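Local coordinates for aromatic amino acid beta-eliminating lyase/threonine aldolase (Exiguobacterium sibiricum, PDB 3LWS), which belongs to the beta-eliminating lyase family, pyridoxal-phosphate-dependent proteins of the aminotransferase-like fold, at residues Gln11-Asn23 with Glu330-Gln342. Residues are numbered along the deposited sequence; the frame is centred on the assembly and turned at random. Where two conformers were deposited one is given.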
loop_
_atom_site.group_PDB
_atom_site.type_symbol
_atom_site.label_atom_id
_atom_site.label_comp_id
_atom_site.label_asym_id
_atom_site.label_seq_id
_atom_site.Cartn_x
_atom_site.Cartn_y
_atom_site.Cartn_z
ATOM N N GLN A 11 12.083 -11.160 25.237
ATOM C CA GLN A 11 11.701 -11.174 26.658
ATOM C C GLN A 11 12.500 -10.157 27.487
ATOM O O GLN A 11 12.550 -10.251 28.733
ATOM C CB GLN A 11 11.847 -12.580 27.271
ATOM C CG GLN A 11 11.138 -13.733 26.505
ATOM C CD GLN A 11 9.761 -13.369 25.937
ATOM O OE1 GLN A 11 8.756 -13.370 26.650
ATOM N NE2 GLN A 11 9.708 -13.107 24.635
ATOM N N THR A 12 13.114 -9.169 26.812
ATOM C CA THR A 12 13.840 -8.095 27.516
ATOM C C THR A 12 12.913 -6.923 27.802
ATOM O O THR A 12 11.890 -6.728 27.141
ATOM C CB THR A 12 15.092 -7.553 26.755
ATOM O OG1 THR A 12 14.692 -7.013 25.489
ATOM C CG2 THR A 12 16.132 -8.631 26.611
ATOM N N THR A 13 13.314 -6.140 28.794
ATOM C CA THR A 13 12.528 -5.022 29.298
ATOM C C THR A 13 13.117 -3.700 28.800
ATOM O O THR A 13 12.546 -2.622 29.021
ATOM C CB THR A 13 12.531 -5.069 30.810
ATOM O OG1 THR A 13 13.844 -4.781 31.281
ATOM C CG2 THR A 13 12.168 -6.469 31.287
ATOM N N GLY A 14 14.259 -3.780 28.120
ATOM C CA GLY A 14 14.815 -2.628 27.411
ATOM C C GLY A 14 15.826 -3.080 26.391
ATOM O O GLY A 14 16.338 -4.194 26.487
ATOM N N GLN A 15 16.124 -2.214 25.428
ATOM C CA GLN A 15 17.007 -2.548 24.318
ATOM C C GLN A 15 17.896 -1.370 23.996
ATOM O O GLN A 15 17.496 -0.200 24.228
ATOM C CB GLN A 15 16.214 -2.895 23.054
ATOM C CG GLN A 15 15.260 -4.034 23.198
ATOM C CD GLN A 15 13.915 -3.594 23.726
ATOM O OE1 GLN A 15 13.406 -2.538 23.333
ATOM N NE2 GLN A 15 13.322 -4.398 24.622
ATOM N N ILE A 16 19.075 -1.671 23.444
ATOM C CA ILE A 16 19.959 -0.640 22.933
ATOM C C ILE A 16 19.502 -0.128 21.553
ATOM O O ILE A 16 19.723 1.042 21.216
ATOM C CB ILE A 16 21.444 -1.088 22.902
ATOM C CG1 ILE A 16 21.632 -2.304 22.007
ATOM C CG2 ILE A 16 21.919 -1.389 24.352
ATOM C CD1 ILE A 16 23.071 -2.712 21.796
ATOM N N SER A 17 18.871 -0.993 20.764
ATOM C CA SER A 17 18.512 -0.645 19.401
ATOM C C SER A 17 17.041 -0.448 19.301
ATOM O O SER A 17 16.274 -0.969 20.103
ATOM C CB SER A 17 18.915 -1.729 18.413
ATOM O OG SER A 17 18.196 -2.929 18.677
ATOM N N GLY A 18 16.654 0.316 18.293
ATOM C CA GLY A 18 15.246 0.547 18.005
ATOM C C GLY A 18 14.501 1.529 18.872
ATOM O O GLY A 18 15.071 2.270 19.701
ATOM N N HIS A 19 13.199 1.508 18.666
ATOM C CA HIS A 19 12.311 2.454 19.262
ATOM C C HIS A 19 11.385 1.847 20.287
ATOM O O HIS A 19 10.613 2.577 20.894
ATOM C CB HIS A 19 11.466 3.097 18.169
ATOM C CG HIS A 19 12.191 4.143 17.402
ATOM N ND1 HIS A 19 12.864 5.174 18.013
ATOM C CD2 HIS A 19 12.327 4.339 16.071
ATOM C CE1 HIS A 19 13.414 5.943 17.089
ATOM N NE2 HIS A 19 13.110 5.453 15.903
ATOM N N GLY A 20 11.449 0.526 20.461
ATOM C CA GLY A 20 10.415 -0.199 21.180
ATOM C C GLY A 20 9.673 -1.152 20.269
ATOM O O GLY A 20 9.983 -1.277 19.082
ATOM N N LYS A 21 8.707 -1.853 20.833
ATOM C CA LYS A 21 7.982 -2.866 20.090
ATOM C C LYS A 21 7.166 -2.250 18.978
ATOM O O LYS A 21 6.582 -1.145 19.117
ATOM C CB LYS A 21 7.059 -3.682 21.004
ATOM C CG LYS A 21 7.735 -4.864 21.699
ATOM C CD LYS A 21 8.203 -4.578 23.110
ATOM C CE LYS A 21 8.658 -5.864 23.803
ATOM N NZ LYS A 21 9.701 -6.601 23.055
ATOM N N ARG A 22 7.120 -2.980 17.883
ATOM C CA ARG A 22 6.384 -2.590 16.690
ATOM C C ARG A 22 4.962 -3.103 16.859
ATOM O O ARG A 22 4.635 -4.232 16.471
ATOM C CB ARG A 22 7.059 -3.209 15.443
ATOM C CG ARG A 22 6.392 -2.876 14.122
ATOM C CD ARG A 22 7.076 -3.512 12.910
ATOM N NE ARG A 22 8.507 -3.260 12.928
ATOM C CZ ARG A 22 9.086 -2.110 12.613
ATOM N NH1 ARG A 22 8.372 -1.052 12.225
ATOM N NH2 ARG A 22 10.409 -2.020 12.687
ATOM N N ASN A 23 4.112 -2.285 17.463
ATOM C CA ASN A 23 2.723 -2.711 17.717
ATOM C C ASN A 23 1.640 -1.719 17.301
ATOM O O ASN A 23 1.938 -0.641 16.794
ATOM C CB ASN A 23 2.575 -3.133 19.190
ATOM C CG ASN A 23 3.016 -2.077 20.153
ATOM O OD1 ASN A 23 2.917 -0.857 19.897
ATOM N ND2 ASN A 23 3.469 -2.528 21.301
ATOM N N GLU A 330 22.790 -5.919 13.053
ATOM C CA GLU A 330 22.712 -4.485 12.760
ATOM C C GLU A 330 22.090 -3.730 13.965
ATOM O O GLU A 330 21.066 -4.116 14.482
ATOM C CB GLU A 330 21.899 -4.260 11.499
ATOM C CG GLU A 330 21.729 -2.807 11.090
ATOM C CD GLU A 330 21.020 -2.669 9.756
ATOM O OE1 GLU A 330 21.641 -2.936 8.702
ATOM O OE2 GLU A 330 19.834 -2.301 9.772
ATOM N N ILE A 331 22.743 -2.670 14.402
ATOM C CA ILE A 331 22.242 -1.827 15.503
ATOM C C ILE A 331 21.826 -0.499 14.899
ATOM O O ILE A 331 22.633 0.132 14.232
ATOM C CB ILE A 331 23.376 -1.527 16.522
ATOM C CG1 ILE A 331 23.968 -2.812 17.122
ATOM C CG2 ILE A 331 22.882 -0.547 17.596
ATOM C CD1 ILE A 331 22.983 -3.768 17.758
ATOM N N SER A 332 20.593 -0.068 15.123
ATOM C CA SER A 332 20.172 1.300 14.761
ATOM C C SER A 332 19.610 1.972 16.029
ATOM O O SER A 332 18.642 1.489 16.597
ATOM C CB SER A 332 19.102 1.259 13.680
ATOM O OG SER A 332 19.624 0.726 12.447
ATOM N N VAL A 333 20.213 3.066 16.482
ATOM C CA VAL A 333 19.796 3.681 17.765
ATOM C C VAL A 333 18.560 4.582 17.575
ATOM O O VAL A 333 18.475 5.412 16.621
ATOM C CB VAL A 333 20.983 4.439 18.474
ATOM C CG1 VAL A 333 20.508 5.236 19.742
ATOM C CG2 VAL A 333 22.098 3.488 18.871
ATOM N N GLY A 334 17.619 4.435 18.515
ATOM C CA GLY A 334 16.365 5.179 18.560
ATOM C C GLY A 334 15.966 5.469 20.001
ATOM O O GLY A 334 16.824 5.552 20.877
ATOM N N ASP A 335 14.664 5.550 20.260
ATOM C CA ASP A 335 14.156 5.974 21.572
ATOM C C ASP A 335 14.446 4.957 22.674
ATOM O O ASP A 335 14.556 5.329 23.829
ATOM C CB ASP A 335 12.647 6.261 21.509
ATOM C CG ASP A 335 12.325 7.604 20.887
ATOM O OD1 ASP A 335 13.219 8.470 20.796
ATOM O OD2 ASP A 335 11.168 7.799 20.496
ATOM N N ALA A 336 14.611 3.683 22.326
ATOM C CA ALA A 336 14.800 2.656 23.331
ATOM C C ALA A 336 16.031 2.834 24.220
ATOM O O ALA A 336 15.906 2.725 25.454
ATOM C CB ALA A 336 14.767 1.273 22.707
ATOM N N TYR A 337 17.187 3.134 23.615
ATOM C CA TYR A 337 18.422 3.314 24.347
ATOM C C TYR A 337 18.300 4.377 25.436
ATOM O O TYR A 337 18.744 4.168 26.554
ATOM C CB TYR A 337 19.581 3.709 23.439
ATOM C CG TYR A 337 20.923 3.777 24.148
ATOM C CD1 TYR A 337 21.537 2.625 24.597
ATOM C CD2 TYR A 337 21.569 4.990 24.363
ATOM C CE1 TYR A 337 22.752 2.666 25.238
ATOM C CE2 TYR A 337 22.790 5.046 24.988
ATOM C CZ TYR A 337 23.375 3.870 25.425
ATOM O OH TYR A 337 24.576 3.846 26.062
ATOM N N GLY A 338 17.717 5.516 25.089
ATOM C CA GLY A 338 17.574 6.633 26.037
ATOM C C GLY A 338 16.661 6.355 27.218
ATOM O O GLY A 338 16.608 7.134 28.150
ATOM N N GLU A 339 15.927 5.244 27.175
ATOM C CA GLU A 339 15.094 4.812 28.311
ATOM C C GLU A 339 15.873 3.876 29.256
ATOM O O GLU A 339 15.355 3.437 30.277
ATOM C CB GLU A 339 13.791 4.181 27.780
ATOM C CG GLU A 339 12.834 5.256 27.119
ATOM C CD GLU A 339 11.730 4.692 26.226
ATOM O OE1 GLU A 339 11.372 3.503 26.391
ATOM O OE2 GLU A 339 11.206 5.448 25.347
ATOM N N LEU A 340 17.111 3.556 28.917
ATOM C CA LEU A 340 17.975 2.780 29.815
ATOM C C LEU A 340 18.725 3.732 30.710
ATOM O O LEU A 340 19.502 4.560 30.222
ATOM C CB LEU A 340 18.985 1.950 29.033
ATOM C CG LEU A 340 18.420 1.097 27.897
ATOM C CD1 LEU A 340 19.544 0.271 27.319
ATOM C CD2 LEU A 340 17.249 0.225 28.361
ATOM N N ASP A 341 18.507 3.633 32.019
ATOM C CA ASP A 341 19.218 4.507 32.955
ATOM C C ASP A 341 20.669 4.064 33.069
ATOM O O ASP A 341 21.062 3.017 32.536
ATOM C CB ASP A 341 18.514 4.618 34.323
ATOM C CG ASP A 341 18.426 3.303 35.055
ATOM O OD1 ASP A 341 19.472 2.673 35.294
ATOM O OD2 ASP A 341 17.304 2.903 35.401
ATOM N N GLN A 342 21.491 4.879 33.720
ATOM C CA GLN A 342 22.922 4.604 33.744
ATOM C C GLN A 342 23.274 3.280 34.418
ATOM O O GLN A 342 24.142 2.521 33.932
ATOM C CB GLN A 342 23.684 5.755 34.407
ATOM C CG GLN A 342 25.188 5.741 34.120
ATOM C CD GLN A 342 25.504 5.710 32.629
ATOM O OE1 GLN A 342 24.942 6.478 31.848
ATOM N NE2 GLN A 342 26.414 4.816 32.234
HETATM O O HOH W 1 14.726 0.278 26.288
HETATM O O HOH W 2 17.457 2.632 20.701
#
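His19 meets the backbone of Asp335 through its ring: the Asp335 N-H reaches ND1 at 2.9 Å with an N-H...N angle of 169°, its nitrogen tilted 27° from the ring plane. With ND1 as acceptor, the ring proton belongs on NE2, consistent with the hydrogen bond from NE2 to Gly207 O, next to the pyridoxal-phosphate-modified Lys206. His19 CE1 also presses on Gly334 CA (3.4 Å), where the glycine lets the ring lie close to the chain.

Two backbone bonds flank this contact. Gly18 N donates to Ser332 O (2.9 Å), and Gly18 O accepts from Ala336 N (3.0 Å). One water sits in the turn, accepting from Gly334 N and Tyr337 N and lying close to Ile16 O and Gly18 O.

In this two-domain architecture of the PLP-dependent aminotransferase clan, residues 11-23 meet the end of strand 326-332, in the small antiparallel sheet, and the turn leading to helix 342-355.

On the apolar side, Ile16 divides its branches. Its chi1 of 60° sends the CG1-CD1 arm to Ile331 CD1 and turns the CG2 methyl to Tyr337 CD1, at 4.0 Å from CG2, and to Leu340 CD1. The Tyr337 ring turns its edge to Ile16 CA, and Phe272 and Leu268 of helix 258-273 back Ile16 and Tyr337 respectively. Farther out, the Asp335 carboxylate is fixed by salt bridges to Arg254 and Arg257 and by Tyr261 OH, anchoring the residue whose N-H holds His19.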